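Local structure of DNA mismatch repair protein MutS (1EWQ) at residues A248-P253 and I599-Q604; A304-V309 and Y542-F547; Q552-R557 and A611-L616. The protein takes part in DNA mismatch repair, binding mismatched DNA and probably carrying out the recognition step, with a weak ATPase activity. One frame throughout, in Å; residues are numbered along the deposited sequence.

Contact 1: residues A248-P253 and I599-Q604. With EDO (1,2-ethanediol), chain G.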
ATOM      1  N   ALA C 248     -21.663  10.678 -29.962  1.00 25.87           N
ATOM      2  CA  ALA C 248     -20.962  11.102 -31.164  1.00 25.83           C
ATOM      3  C   ALA C 248     -19.567  10.485 -31.272  1.00 25.48           C
ATOM      4  O   ALA C 248     -18.840  10.749 -32.221  1.00 25.51           O
ATOM      5  CB  ALA C 248     -20.869  12.630 -31.201  1.00 25.82           C
ATOM      6  N   PHE C 249     -19.199   9.669 -30.291  1.00 25.24           N
ATOM      7  CA  PHE C 249     -17.895   9.023 -30.294  1.00 24.83           C
ATOM      8  C   PHE C 249     -18.044   7.523 -30.087  1.00 24.97           C
ATOM      9  O   PHE C 249     -19.139   7.018 -29.856  1.00 24.77           O
ATOM     10  CB  PHE C 249     -17.012   9.591 -29.175  1.00 24.58           C
ATOM     11  CG  PHE C 249     -16.869  11.081 -29.212  1.00 24.07           C
ATOM     12  CD1 PHE C 249     -17.717  11.895 -28.459  1.00 23.89           C
ATOM     13  CD2 PHE C 249     -15.893  11.676 -30.007  1.00 23.72           C
ATOM     14  CE1 PHE C 249     -17.593  13.284 -28.498  1.00 23.75           C
ATOM     15  CE2 PHE C 249     -15.762  13.058 -30.052  1.00 24.10           C
ATOM     16  CZ  PHE C 249     -16.614  13.867 -29.296  1.00 23.61           C
HETATM   17  N   MSE C 250     -16.935   6.805 -30.177  1.00 25.25           N
HETATM   18  CA  MSE C 250     -16.981   5.368 -29.957  1.00 25.54           C
HETATM   19  C   MSE C 250     -17.267   5.095 -28.486  1.00 25.53           C
HETATM   20  O   MSE C 250     -16.650   5.688 -27.598  1.00 25.61           O
HETATM   21  CB  MSE C 250     -15.654   4.713 -30.321  1.00 26.17           C
HETATM   22  CG  MSE C 250     -15.653   3.214 -30.064  1.00 26.77           C
HETATM   23 SE   MSE C 250     -13.882   2.454 -30.035  1.00 29.04          SE
HETATM   24  CE  MSE C 250     -13.601   2.255 -31.902  1.00 26.05           C
ATOM     25  N   ARG C 251     -18.201   4.191 -28.236  1.00 25.48           N
ATOM     26  CA  ARG C 251     -18.554   3.812 -26.876  1.00 25.43           C
ATOM     27  C   ARG C 251     -17.487   2.860 -26.315  1.00 25.02           C
ATOM     28  O   ARG C 251     -17.116   1.877 -26.969  1.00 24.33           O
ATOM     29  CB  ARG C 251     -19.907   3.097 -26.868  1.00 26.65           C
ATOM     30  CG  ARG C 251     -21.080   3.912 -27.398  1.00 28.94           C
ATOM     31  CD  ARG C 251     -21.506   4.938 -26.373  1.00 31.43           C
ATOM     32  NE  ARG C 251     -22.751   5.609 -26.735  1.00 33.13           N
ATOM     33  CZ  ARG C 251     -23.481   6.332 -25.887  1.00 33.63           C
ATOM     34  NH1 ARG C 251     -23.100   6.484 -24.621  1.00 33.36           N
ATOM     35  NH2 ARG C 251     -24.600   6.900 -26.313  1.00 34.55           N
ATOM     36  N   LEU C 252     -17.009   3.154 -25.107  1.00 24.40           N
ATOM     37  CA  LEU C 252     -16.018   2.319 -24.424  1.00 24.49           C
ATOM     38  C   LEU C 252     -16.449   2.069 -22.972  1.00 24.41           C
ATOM     39  O   LEU C 252     -15.969   2.724 -22.047  1.00 24.41           O
ATOM     40  CB  LEU C 252     -14.640   2.983 -24.438  1.00 24.24           C
ATOM     41  CG  LEU C 252     -13.931   3.107 -25.790  1.00 24.69           C
ATOM     42  CD1 LEU C 252     -12.646   3.907 -25.604  1.00 24.56           C
ATOM     43  CD2 LEU C 252     -13.632   1.734 -26.356  1.00 24.02           C
ATOM     44  N   PRO C 253     -17.374   1.125 -22.763  1.00 24.06           N
ATOM     45  CA  PRO C 253     -17.853   0.808 -21.413  1.00 23.69           C
ATOM     46  C   PRO C 253     -16.691   0.530 -20.464  1.00 23.49           C
ATOM     47  O   PRO C 253     -15.589   0.198 -20.900  1.00 23.11           O
ATOM     48  CB  PRO C 253     -18.710  -0.440 -21.635  1.00 23.84           C
ATOM     49  CG  PRO C 253     -19.265  -0.225 -22.997  1.00 24.00           C
ATOM     50  CD  PRO C 253     -18.065   0.304 -23.772  1.00 24.25           C
ATOM     51  N   ILE C 599      -6.479  -2.926 -32.173  1.00 20.04           N
ATOM     52  CA  ILE C 599      -6.150  -2.405 -33.497  1.00 20.28           C
ATOM     53  C   ILE C 599      -7.231  -1.409 -33.927  1.00 20.84           C
ATOM     54  O   ILE C 599      -6.924  -0.327 -34.440  1.00 20.44           O
ATOM     55  CB  ILE C 599      -6.046  -3.555 -34.529  1.00 20.37           C
ATOM     56  CG1 ILE C 599      -4.778  -4.372 -34.248  1.00 20.23           C
ATOM     57  CG2 ILE C 599      -6.052  -3.000 -35.950  1.00 19.76           C
ATOM     58  CD1 ILE C 599      -4.719  -5.674 -35.027  1.00 20.60           C
ATOM     59  N   ALA C 600      -8.492  -1.785 -33.705  1.00 21.08           N
ATOM     60  CA  ALA C 600      -9.641  -0.936 -34.047  1.00 21.72           C
ATOM     61  C   ALA C 600      -9.610   0.335 -33.197  1.00 22.09           C
ATOM     62  O   ALA C 600      -9.881   1.434 -33.687  1.00 22.55           O
ATOM     63  CB  ALA C 600     -10.944  -1.691 -33.799  1.00 21.81           C
ATOM     64  N   LEU C 601      -9.270   0.180 -31.925  1.00 22.57           N
ATOM     65  CA  LEU C 601      -9.198   1.320 -31.014  1.00 23.02           C
ATOM     66  C   LEU C 601      -8.139   2.308 -31.481  1.00 23.20           C
ATOM     67  O   LEU C 601      -8.376   3.518 -31.520  1.00 22.89           O
ATOM     68  CB  LEU C 601      -8.866   0.847 -29.603  1.00 23.03           C
ATOM     69  CG  LEU C 601      -8.650   1.903 -28.510  1.00 23.66           C
ATOM     70  CD1 LEU C 601      -9.688   3.015 -28.604  1.00 23.26           C
ATOM     71  CD2 LEU C 601      -8.726   1.208 -27.152  1.00 23.54           C
ATOM     72  N   LEU C 602      -6.966   1.783 -31.835  1.00 23.36           N
ATOM     73  CA  LEU C 602      -5.863   2.622 -32.294  1.00 23.20           C
ATOM     74  C   LEU C 602      -6.206   3.349 -33.593  1.00 23.17           C
ATOM     75  O   LEU C 602      -5.910   4.531 -33.747  1.00 23.56           O
ATOM     76  CB  LEU C 602      -4.595   1.775 -32.475  1.00 23.07           C
ATOM     77  CG  LEU C 602      -3.947   1.231 -31.194  1.00 23.39           C
ATOM     78  CD1 LEU C 602      -2.796   0.286 -31.550  1.00 23.11           C
ATOM     79  CD2 LEU C 602      -3.446   2.386 -30.350  1.00 22.75           C
ATOM     80  N   ALA C 603      -6.832   2.649 -34.531  1.00 22.62           N
ATOM     81  CA  ALA C 603      -7.206   3.282 -35.792  1.00 22.13           C
ATOM     82  C   ALA C 603      -8.210   4.418 -35.584  1.00 21.90           C
ATOM     83  O   ALA C 603      -8.136   5.457 -36.249  1.00 21.90           O
ATOM     84  CB  ALA C 603      -7.796   2.254 -36.741  1.00 21.41           C
ATOM     85  N   GLN C 604      -9.153   4.233 -34.666  1.00 21.32           N
ATOM     86  CA  GLN C 604     -10.153   5.269 -34.451  1.00 20.98           C
ATOM     87  C   GLN C 604      -9.695   6.402 -33.549  1.00 20.93           C
ATOM     88  O   GLN C 604     -10.469   7.292 -33.158  1.00 20.76           O
ATOM     89  CB  GLN C 604     -11.469   4.626 -33.995  1.00 20.95           C
ATOM     90  CG  GLN C 604     -12.147   3.953 -35.211  1.00 21.35           C
ATOM     91  CD  GLN C 604     -13.458   3.276 -34.907  1.00 21.26           C
ATOM     92  OE1 GLN C 604     -13.515   2.052 -34.801  1.00 21.59           O
ATOM     93  NE2 GLN C 604     -14.527   4.063 -34.763  1.00 20.69           N
TER
HETATM   94  C1  EDO G 902     -19.326   4.523 -23.478  1.00 64.10           C
HETATM   95  O1  EDO G 902     -20.590   3.887 -23.172  1.00 64.27           O
HETATM   96  C2  EDO G 902     -18.805   5.256 -22.272  1.00 64.61           C
HETATM   97  O2  EDO G 902     -17.439   4.937 -22.090  1.00 64.51           O
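The side chain of selenomethionine Met-250 reaches from the 248-253 loop to the end of helix 589-603, meeting Leu-601 in its last turn and Gln-604 just beyond it. Its CB points at the helix, and with CG anti to the backbone N (chi1 178°) the chain runs nearly straight to SE, which reaches the second segment. SE lies 4.5 Å from CD1 of Leu-601, a loose apolar touch. A bend at the last torsion, chi3 -82°, then turns CE over one face of the Gln-604 amide, the two side chains crossing at about a right angle. CE is 3.8 Å from CB of Gln-604 and 3.5 Å from its NE2. It is modelled only 2.9 Å from OE1 of Gln-604, too close for a methyl group and an oxygen, so the exact position of this tip is doubtful. The amide itself is held from beyond the two segments: NE2 of Gln-604 donates to the carbonyls of Phe-619 and Leu-296, which should fix the rotation of the group beneath the methyl. Beside this pair, CD1 of Leu-252 packs 4.3 Å from CD1 of Leu-601, and Pro-295 touches Met-250, Leu-252 and Leu-601 alike. An ethanediol, probably from the crystallisation liquor, donates from O2 to the carbonyl O of Leu-252 at 2.7 Å. The buried arrangement is apolar packing of the loop between strand 242-243 and helix 254-259 against the far end of the helix that follows the predicted ATP-binding P-loop in the MutS ATPase domain.

Contact 2: residues A304-V309 and Y542-F547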
ATOM      1  N   ALA C 304      -7.277  12.851 -41.487  1.00 27.13           N
ATOM      2  CA  ALA C 304      -6.453  14.043 -41.303  1.00 26.62           C
ATOM      3  C   ALA C 304      -5.414  13.786 -40.208  1.00 26.00           C
ATOM      4  O   ALA C 304      -4.268  14.210 -40.326  1.00 25.83           O
ATOM      5  CB  ALA C 304      -7.325  15.255 -40.939  1.00 26.20           C
ATOM      6  N   ARG C 305      -5.817  13.096 -39.144  1.00 25.67           N
ATOM      7  CA  ARG C 305      -4.878  12.784 -38.069  1.00 25.35           C
ATOM      8  C   ARG C 305      -3.819  11.825 -38.618  1.00 25.20           C
ATOM      9  O   ARG C 305      -2.631  11.957 -38.323  1.00 25.54           O
ATOM     10  CB  ARG C 305      -5.589  12.122 -36.876  1.00 24.78           C
ATOM     11  CG  ARG C 305      -6.431  13.043 -35.973  1.00 23.78           C
ATOM     12  CD  ARG C 305      -6.991  12.228 -34.786  1.00 23.54           C
ATOM     13  NE  ARG C 305      -7.848  13.015 -33.896  1.00 23.12           N
ATOM     14  CZ  ARG C 305      -8.498  12.533 -32.837  1.00 23.00           C
ATOM     15  NH1 ARG C 305      -8.398  11.252 -32.507  1.00 22.53           N
ATOM     16  NH2 ARG C 305      -9.268  13.338 -32.111  1.00 23.02           N
ATOM     17  N   LEU C 306      -4.250  10.855 -39.415  1.00 24.91           N
ATOM     18  CA  LEU C 306      -3.313   9.891 -39.980  1.00 24.93           C
ATOM     19  C   LEU C 306      -2.361  10.576 -40.952  1.00 25.08           C
ATOM     20  O   LEU C 306      -1.204  10.180 -41.067  1.00 25.44           O
ATOM     21  CB  LEU C 306      -4.063   8.741 -40.673  1.00 24.50           C
ATOM     22  CG  LEU C 306      -4.749   7.726 -39.747  1.00 24.30           C
ATOM     23  CD1 LEU C 306      -5.602   6.783 -40.577  1.00 23.85           C
ATOM     24  CD2 LEU C 306      -3.700   6.952 -38.927  1.00 23.02           C
ATOM     25  N   ASP C 307      -2.832  11.609 -41.653  1.00 25.18           N
ATOM     26  CA  ASP C 307      -1.944  12.313 -42.572  1.00 25.30           C
ATOM     27  C   ASP C 307      -0.815  12.955 -41.787  1.00 25.70           C
ATOM     28  O   ASP C 307       0.345  12.810 -42.156  1.00 25.59           O
ATOM     29  CB  ASP C 307      -2.688  13.373 -43.387  1.00 25.01           C
ATOM     30  CG  ASP C 307      -3.588  12.760 -44.434  1.00 25.52           C
ATOM     31  OD1 ASP C 307      -3.239  11.671 -44.939  1.00 25.89           O
ATOM     32  OD2 ASP C 307      -4.640  13.352 -44.762  1.00 25.98           O
ATOM     33  N   ARG C 308      -1.142  13.638 -40.691  1.00 26.05           N
ATOM     34  CA  ARG C 308      -0.110  14.268 -39.884  1.00 26.70           C
ATOM     35  C   ARG C 308       0.862  13.246 -39.279  1.00 26.46           C
ATOM     36  O   ARG C 308       2.067  13.500 -39.187  1.00 26.20           O
ATOM     37  CB  ARG C 308      -0.744  15.119 -38.784  1.00 28.33           C
ATOM     38  CG  ARG C 308      -1.440  16.365 -39.320  1.00 30.51           C
ATOM     39  CD  ARG C 308      -1.611  17.426 -38.238  1.00 32.94           C
ATOM     40  NE  ARG C 308      -0.789  18.604 -38.509  1.00 34.18           N
ATOM     41  CZ  ARG C 308       0.541  18.582 -38.597  1.00 35.53           C
ATOM     42  NH1 ARG C 308       1.199  17.443 -38.418  1.00 35.79           N
ATOM     43  NH2 ARG C 308       1.217  19.688 -38.913  1.00 35.73           N
ATOM     44  N   VAL C 309       0.342  12.096 -38.864  1.00 26.30           N
ATOM     45  CA  VAL C 309       1.184  11.049 -38.287  1.00 26.28           C
ATOM     46  C   VAL C 309       2.143  10.559 -39.372  1.00 26.68           C
ATOM     47  O   VAL C 309       3.362  10.540 -39.192  1.00 26.10           O
ATOM     48  CB  VAL C 309       0.342   9.839 -37.817  1.00 26.40           C
ATOM     49  CG1 VAL C 309       1.251   8.731 -37.297  1.00 26.04           C
ATOM     50  CG2 VAL C 309      -0.647  10.279 -36.749  1.00 26.44           C
ATOM     51  N   TYR C 542       4.435  -0.234 -37.067  1.00 25.25           N
ATOM     52  CA  TYR C 542       2.980  -0.168 -37.239  1.00 25.19           C
ATOM     53  C   TYR C 542       2.674   0.370 -38.630  1.00 25.27           C
ATOM     54  O   TYR C 542       3.521   1.015 -39.256  1.00 25.36           O
ATOM     55  CB  TYR C 542       2.328   0.786 -36.232  1.00 24.76           C
ATOM     56  CG  TYR C 542       2.328   0.361 -34.789  1.00 24.16           C
ATOM     57  CD1 TYR C 542       2.832  -0.878 -34.387  1.00 24.18           C
ATOM     58  CD2 TYR C 542       1.803   1.211 -33.812  1.00 24.34           C
ATOM     59  CE1 TYR C 542       2.806  -1.262 -33.036  1.00 24.03           C
ATOM     60  CE2 TYR C 542       1.775   0.837 -32.466  1.00 24.25           C
ATOM     61  CZ  TYR C 542       2.275  -0.393 -32.090  1.00 24.23           C
ATOM     62  OH  TYR C 542       2.234  -0.742 -30.765  1.00 25.02           O
ATOM     63  N   VAL C 543       1.460   0.137 -39.114  1.00 25.39           N
ATOM     64  CA  VAL C 543       1.110   0.629 -40.437  1.00 25.76           C
ATOM     65  C   VAL C 543      -0.165   1.454 -40.437  1.00 25.95           C
ATOM     66  O   VAL C 543      -0.986   1.350 -39.525  1.00 25.93           O
ATOM     67  CB  VAL C 543       0.958  -0.533 -41.427  1.00 25.89           C
ATOM     68  CG1 VAL C 543       2.252  -1.356 -41.441  1.00 26.67           C
ATOM     69  CG2 VAL C 543      -0.222  -1.410 -41.034  1.00 25.44           C
ATOM     70  N   ARG C 544      -0.325   2.282 -41.462  1.00 26.27           N
ATOM     71  CA  ARG C 544      -1.517   3.109 -41.575  1.00 26.84           C
ATOM     72  C   ARG C 544      -2.704   2.262 -42.003  1.00 27.30           C
ATOM     73  O   ARG C 544      -2.639   1.555 -43.014  1.00 27.31           O
ATOM     74  CB  ARG C 544      -1.316   4.246 -42.591  1.00 26.08           C
ATOM     75  CG  ARG C 544      -2.578   5.085 -42.800  1.00 25.84           C
ATOM     76  CD  ARG C 544      -2.323   6.325 -43.644  1.00 25.42           C
ATOM     77  NE  ARG C 544      -3.547   7.092 -43.870  1.00 24.92           N
ATOM     78  CZ  ARG C 544      -3.579   8.395 -44.129  1.00 24.34           C
ATOM     79  NH1 ARG C 544      -2.453   9.089 -44.196  1.00 24.26           N
ATOM     80  NH2 ARG C 544      -4.741   9.008 -44.304  1.00 24.28           N
ATOM     81  N   PRO C 545      -3.800   2.303 -41.222  1.00 27.69           N
ATOM     82  CA  PRO C 545      -5.027   1.553 -41.497  1.00 28.32           C
ATOM     83  C   PRO C 545      -5.914   2.251 -42.528  1.00 28.97           C
ATOM     84  O   PRO C 545      -5.906   3.471 -42.645  1.00 28.87           O
ATOM     85  CB  PRO C 545      -5.699   1.498 -40.129  1.00 28.42           C
ATOM     86  CG  PRO C 545      -5.362   2.842 -39.571  1.00 27.93           C
ATOM     87  CD  PRO C 545      -3.880   2.936 -39.892  1.00 27.68           C
ATOM     88  N   ARG C 546      -6.678   1.468 -43.275  1.00 29.98           N
ATOM     89  CA  ARG C 546      -7.581   2.027 -44.265  1.00 31.18           C
ATOM     90  C   ARG C 546      -8.987   1.745 -43.751  1.00 31.35           C
ATOM     91  O   ARG C 546      -9.228   0.715 -43.136  1.00 30.65           O
ATOM     92  CB  ARG C 546      -7.374   1.355 -45.617  1.00 32.06           C
ATOM     93  CG  ARG C 546      -5.922   1.290 -46.077  1.00 34.18           C
ATOM     94  CD  ARG C 546      -5.295   2.669 -46.222  1.00 35.78           C
ATOM     95  NE  ARG C 546      -3.872   2.581 -46.553  1.00 37.44           N
ATOM     96  CZ  ARG C 546      -3.070   3.632 -46.713  1.00 38.25           C
ATOM     97  NH1 ARG C 546      -3.547   4.865 -46.574  1.00 38.50           N
ATOM     98  NH2 ARG C 546      -1.788   3.456 -47.009  1.00 38.84           N
ATOM     99  N   PHE C 547      -9.915   2.661 -44.001  1.00 31.89           N
ATOM    100  CA  PHE C 547     -11.282   2.480 -43.530  1.00 32.95           C
ATOM    101  C   PHE C 547     -12.241   2.070 -44.640  1.00 33.81           C
ATOM    102  O   PHE C 547     -12.193   2.609 -45.741  1.00 33.79           O
ATOM    103  CB  PHE C 547     -11.779   3.767 -42.857  1.00 32.32           C
ATOM    104  CG  PHE C 547     -10.923   4.209 -41.706  1.00 31.71           C
ATOM    105  CD1 PHE C 547     -10.065   5.290 -41.835  1.00 31.63           C
ATOM    106  CD2 PHE C 547     -10.950   3.510 -40.504  1.00 31.42           C
ATOM    107  CE1 PHE C 547      -9.240   5.671 -40.778  1.00 32.00           C
ATOM    108  CE2 PHE C 547     -10.132   3.876 -39.439  1.00 31.37           C
ATOM    109  CZ  PHE C 547      -9.276   4.954 -39.572  1.00 31.73           C
TER
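A salt bridge and a small apolar patch join helix 299-314 of the MutS domain III family region to edge strand 546-547 and the residues leading into it, with Arg-544 meeting Asp-307 and Leu-306. In Arg-544, chi1 near 180° (176°) and an extended chain carry the guanidinium out to the helix. There both terminal nitrogens grip one oxygen end-on: NH1 is 2.8 Å and NH2 3.1 Å from OD1 of Asp-307, which lies in the guanidinium plane. The carboxylate is turned 51° from that plane, and both donors approach OD1 from the same face of it. NH2 has a second acidic partner in Glu-303, one turn earlier on the helix, so the arginine's charge is probably well balanced. Leu-306 meanwhile sets its CB over the centre of one guanidinium face, 3.5 Å from CZ of Arg-544. Its CD1 reaches 3.8 Å from CE1 of Phe-547, met obliquely, and 4.1 Å from CG of Pro-545. Buried leucine beneath, exposed carboxylate at the edge: this is a helix-to-edge-strand interface in which a salt bridge flanks apolar packing between helix 299-314 and strand 546-547.

Contact 3: residues Q552-R557 and A611-L616; sequences QIRAGR and AEEAHL
Arg-554 lies opposite both Glu-612 and Glu-613 in a classic beta bulge, where the short antiparallel pairing of strands 551-556 and 613-616 is interrupted. Its carbonyl O takes the N-H of Glu-612 at 2.8 Å and, weakly, that of Glu-613. The bulge turns both acids toward one guanidinium, Glu-612 at its NE and Glu-613 at its NH1. A bend at chi3 (76°) of Arg-554 lays the group across the strand, with CB of Glu-613 over one face. In the guanidinium plane, NE points almost straight at OE1 of Glu-612, 2.8 Å away, using the anti lone pair of that oxygen; the two flat groups are 56° apart. NH1 forms a second salt bridge with OE2 of Glu-613, whose carboxylate stands 75° to the guanidinium; its modelled length is too short to be trusted. Two residues before Arg-554 along the strand, Gln-552 and His-615 form a hydrogen-bonded pair, their CB atoms 3.8 Å apart on the same face of the sheet. On the face of Ile-553 and Ala-614 the contacts are apolar: the side chains of Ile-553 and Leu-616 cross at a slant, CD1 to CD2 3.9 Å, while CG2 of Ile-553 rests 4.0 Å from CB of Ala-611, and both Ile-553 and Leu-616 press on Ile-599 of helix 589-603. OE1 of Glu-613 accepts a 2.6 Å hydrogen bond from NE2 of His-615, lying nearly in the plane of the imidazole ring.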
ATOM      1  N   GLN C 552     -10.281  -6.272 -42.499  1.00 33.63           N
ATOM      2  CA  GLN C 552      -9.295  -7.152 -43.107  1.00 33.44           C
ATOM      3  C   GLN C 552      -7.942  -6.820 -42.532  1.00 32.51           C
ATOM      4  O   GLN C 552      -7.317  -5.817 -42.889  1.00 32.43           O
ATOM      5  CB  GLN C 552      -9.284  -7.001 -44.629  1.00 34.25           C
ATOM      6  CG  GLN C 552     -10.585  -7.443 -45.267  1.00 36.26           C
ATOM      7  CD  GLN C 552     -10.541  -7.455 -46.788  1.00 37.50           C
ATOM      8  OE1 GLN C 552      -9.791  -8.227 -47.398  1.00 38.83           O
ATOM      9  NE2 GLN C 552     -11.347  -6.600 -47.407  1.00 37.69           N
ATOM     10  N   ILE C 553      -7.501  -7.672 -41.618  1.00 31.70           N
ATOM     11  CA  ILE C 553      -6.229  -7.481 -40.948  1.00 30.88           C
ATOM     12  C   ILE C 553      -5.253  -8.591 -41.310  1.00 30.59           C
ATOM     13  O   ILE C 553      -5.551  -9.773 -41.131  1.00 30.51           O
ATOM     14  CB  ILE C 553      -6.415  -7.472 -39.408  1.00 30.35           C
ATOM     15  CG1 ILE C 553      -7.426  -6.394 -39.004  1.00 30.24           C
ATOM     16  CG2 ILE C 553      -5.080  -7.234 -38.726  1.00 30.03           C
ATOM     17  CD1 ILE C 553      -7.694  -6.325 -37.501  1.00 29.27           C
ATOM     18  N   ARG C 554      -4.092  -8.207 -41.823  1.00 30.09           N
ATOM     19  CA  ARG C 554      -3.067  -9.177 -42.166  1.00 29.96           C
ATOM     20  C   ARG C 554      -1.942  -9.067 -41.146  1.00 29.13           C
ATOM     21  O   ARG C 554      -1.399  -7.987 -40.926  1.00 29.00           O
ATOM     22  CB  ARG C 554      -2.507  -8.924 -43.574  1.00 30.91           C
ATOM     23  CG  ARG C 554      -1.559 -10.041 -44.061  1.00 32.42           C
ATOM     24  CD  ARG C 554      -1.085  -9.854 -45.515  1.00 33.63           C
ATOM     25  NE  ARG C 554      -0.055  -8.822 -45.659  1.00 34.94           N
ATOM     26  CZ  ARG C 554      -0.212  -7.707 -46.364  1.00 35.71           C
ATOM     27  NH1 ARG C 554      -1.360  -7.480 -46.990  1.00 36.38           N
ATOM     28  NH2 ARG C 554       0.774  -6.819 -46.451  1.00 36.21           N
ATOM     29  N   ALA C 555      -1.610 -10.189 -40.515  1.00 28.00           N
ATOM     30  CA  ALA C 555      -0.537 -10.237 -39.533  1.00 27.26           C
ATOM     31  C   ALA C 555      -0.672  -9.230 -38.398  1.00 26.76           C
ATOM     32  O   ALA C 555       0.271  -8.492 -38.103  1.00 26.23           O
ATOM     33  CB  ALA C 555       0.823 -10.055 -40.233  1.00 27.12           C
ATOM     34  N   GLY C 556      -1.837  -9.212 -37.754  1.00 26.18           N
ATOM     35  CA  GLY C 556      -2.043  -8.306 -36.642  1.00 25.43           C
ATOM     36  C   GLY C 556      -1.457  -8.889 -35.368  1.00 24.99           C
ATOM     37  O   GLY C 556      -1.284 -10.104 -35.258  1.00 25.02           O
ATOM     38  N   ARG C 557      -1.146  -8.027 -34.404  1.00 24.58           N
ATOM     39  CA  ARG C 557      -0.581  -8.471 -33.142  1.00 24.32           C
ATOM     40  C   ARG C 557      -1.084  -7.593 -31.998  1.00 24.35           C
ATOM     41  O   ARG C 557      -1.447  -6.430 -32.205  1.00 23.95           O
ATOM     42  CB  ARG C 557       0.942  -8.385 -33.172  1.00 24.71           C
ATOM     43  CG  ARG C 557       1.560  -8.309 -34.552  1.00 24.70           C
ATOM     44  CD  ARG C 557       2.746  -7.390 -34.489  1.00 24.93           C
ATOM     45  NE  ARG C 557       2.810  -6.506 -35.632  1.00 25.33           N
ATOM     46  CZ  ARG C 557       3.431  -5.335 -35.634  1.00 24.19           C
ATOM     47  NH1 ARG C 557       4.039  -4.893 -34.545  1.00 24.18           N
ATOM     48  NH2 ARG C 557       3.460  -4.620 -36.738  1.00 23.94           N
ATOM     49  N   ALA C 611       0.196  -4.246 -37.439  1.00 23.95           N
ATOM     50  CA  ALA C 611      -0.164  -5.233 -38.453  1.00 25.09           C
ATOM     51  C   ALA C 611       0.611  -4.967 -39.739  1.00 25.95           C
ATOM     52  O   ALA C 611       1.308  -3.960 -39.852  1.00 25.98           O
ATOM     53  CB  ALA C 611      -1.667  -5.171 -38.735  1.00 24.68           C
ATOM     54  N   GLU C 612       0.501  -5.880 -40.697  1.00 26.58           N
ATOM     55  CA  GLU C 612       1.162  -5.700 -41.979  1.00 27.83           C
ATOM     56  C   GLU C 612       0.262  -4.808 -42.814  1.00 28.10           C
ATOM     57  O   GLU C 612       0.726  -3.926 -43.524  1.00 28.24           O
ATOM     58  CB  GLU C 612       1.374  -7.045 -42.672  1.00 28.73           C
ATOM     59  CG  GLU C 612       2.755  -7.622 -42.445  1.00 30.58           C
ATOM     60  CD  GLU C 612       2.929  -8.991 -43.068  1.00 31.87           C
ATOM     61  OE1 GLU C 612       2.272  -9.261 -44.098  1.00 33.10           O
ATOM     62  OE2 GLU C 612       3.729  -9.795 -42.537  1.00 32.40           O
ATOM     63  N   GLU C 613      -1.040  -5.040 -42.704  1.00 28.47           N
ATOM     64  CA  GLU C 613      -2.034  -4.256 -43.422  1.00 28.91           C
ATOM     65  C   GLU C 613      -3.303  -4.339 -42.605  1.00 28.63           C
ATOM     66  O   GLU C 613      -3.577  -5.352 -41.966  1.00 28.76           O
ATOM     67  CB  GLU C 613      -2.293  -4.828 -44.823  1.00 29.78           C
ATOM     68  CG  GLU C 613      -3.255  -3.987 -45.678  1.00 31.14           C
ATOM     69  CD  GLU C 613      -3.435  -4.543 -47.085  1.00 32.24           C
ATOM     70  OE1 GLU C 613      -4.217  -3.966 -47.878  1.00 32.38           O
ATOM     71  OE2 GLU C 613      -2.787  -5.566 -47.400  1.00 33.24           O
ATOM     72  N   ALA C 614      -4.077  -3.269 -42.605  1.00 28.45           N
ATOM     73  CA  ALA C 614      -5.309  -3.289 -41.850  1.00 28.48           C
ATOM     74  C   ALA C 614      -6.351  -2.443 -42.549  1.00 28.70           C
ATOM     75  O   ALA C 614      -6.127  -1.270 -42.845  1.00 28.21           O
ATOM     76  CB  ALA C 614      -5.067  -2.783 -40.423  1.00 27.85           C
ATOM     77  N   HIS C 615      -7.475  -3.084 -42.856  1.00 29.21           N
ATOM     78  CA  HIS C 615      -8.611  -2.436 -43.485  1.00 29.72           C
ATOM     79  C   HIS C 615      -9.630  -2.535 -42.363  1.00 29.58           C
ATOM     80  O   HIS C 615      -9.904  -3.629 -41.873  1.00 29.79           O
ATOM     81  CB  HIS C 615      -9.052  -3.221 -44.726  1.00 30.99           C
ATOM     82  CG  HIS C 615      -8.169  -3.002 -45.919  1.00 31.95           C
ATOM     83  ND1 HIS C 615      -8.357  -1.963 -46.805  1.00 32.47           N
ATOM     84  CD2 HIS C 615      -7.067  -3.665 -46.350  1.00 32.54           C
ATOM     85  CE1 HIS C 615      -7.412  -1.994 -47.728  1.00 32.67           C
ATOM     86  NE2 HIS C 615      -6.616  -3.017 -47.476  1.00 32.43           N
ATOM     87  N   LEU C 616     -10.179  -1.400 -41.945  1.00 29.60           N
ATOM     88  CA  LEU C 616     -11.110  -1.397 -40.829  1.00 29.41           C
ATOM     89  C   LEU C 616     -12.359  -0.554 -40.985  1.00 29.21           C
ATOM     90  O   LEU C 616     -12.347   0.486 -41.643  1.00 29.77           O
ATOM     91  CB  LEU C 616     -10.385  -0.919 -39.568  1.00 29.27           C
ATOM     92  CG  LEU C 616      -9.149  -1.708 -39.137  1.00 29.91           C
ATOM     93  CD1 LEU C 616      -8.312  -0.858 -38.197  1.00 30.00           C
ATOM     94  CD2 LEU C 616      -9.570  -3.018 -38.479  1.00 29.57           C
TER

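The three contacts lie close together, their centres about 13 to 17 Å apart, around the end of helix 589-603 and a four-stranded mixed sheet. Strand 613-616 joins contacts 2 and 3: it pairs with 551-556 on one side and with edge strand 546-547 on the other, through probable backbone hydrogen bonds of Arg-546 with Ala-614 and Leu-616. From contact 1, Ala-603 packs on Pro-545 and Leu-616. Along the chain, contact 2 is nested within the loop closed by contact 1 and precedes contact 3, while contacts 1 and 3 alternate. Residues 248-253 and helix 299-314 are thereby joined to the ATPase region; the nearest atoms of the three contacts lie about 45 to 49 Å from the bound DNA.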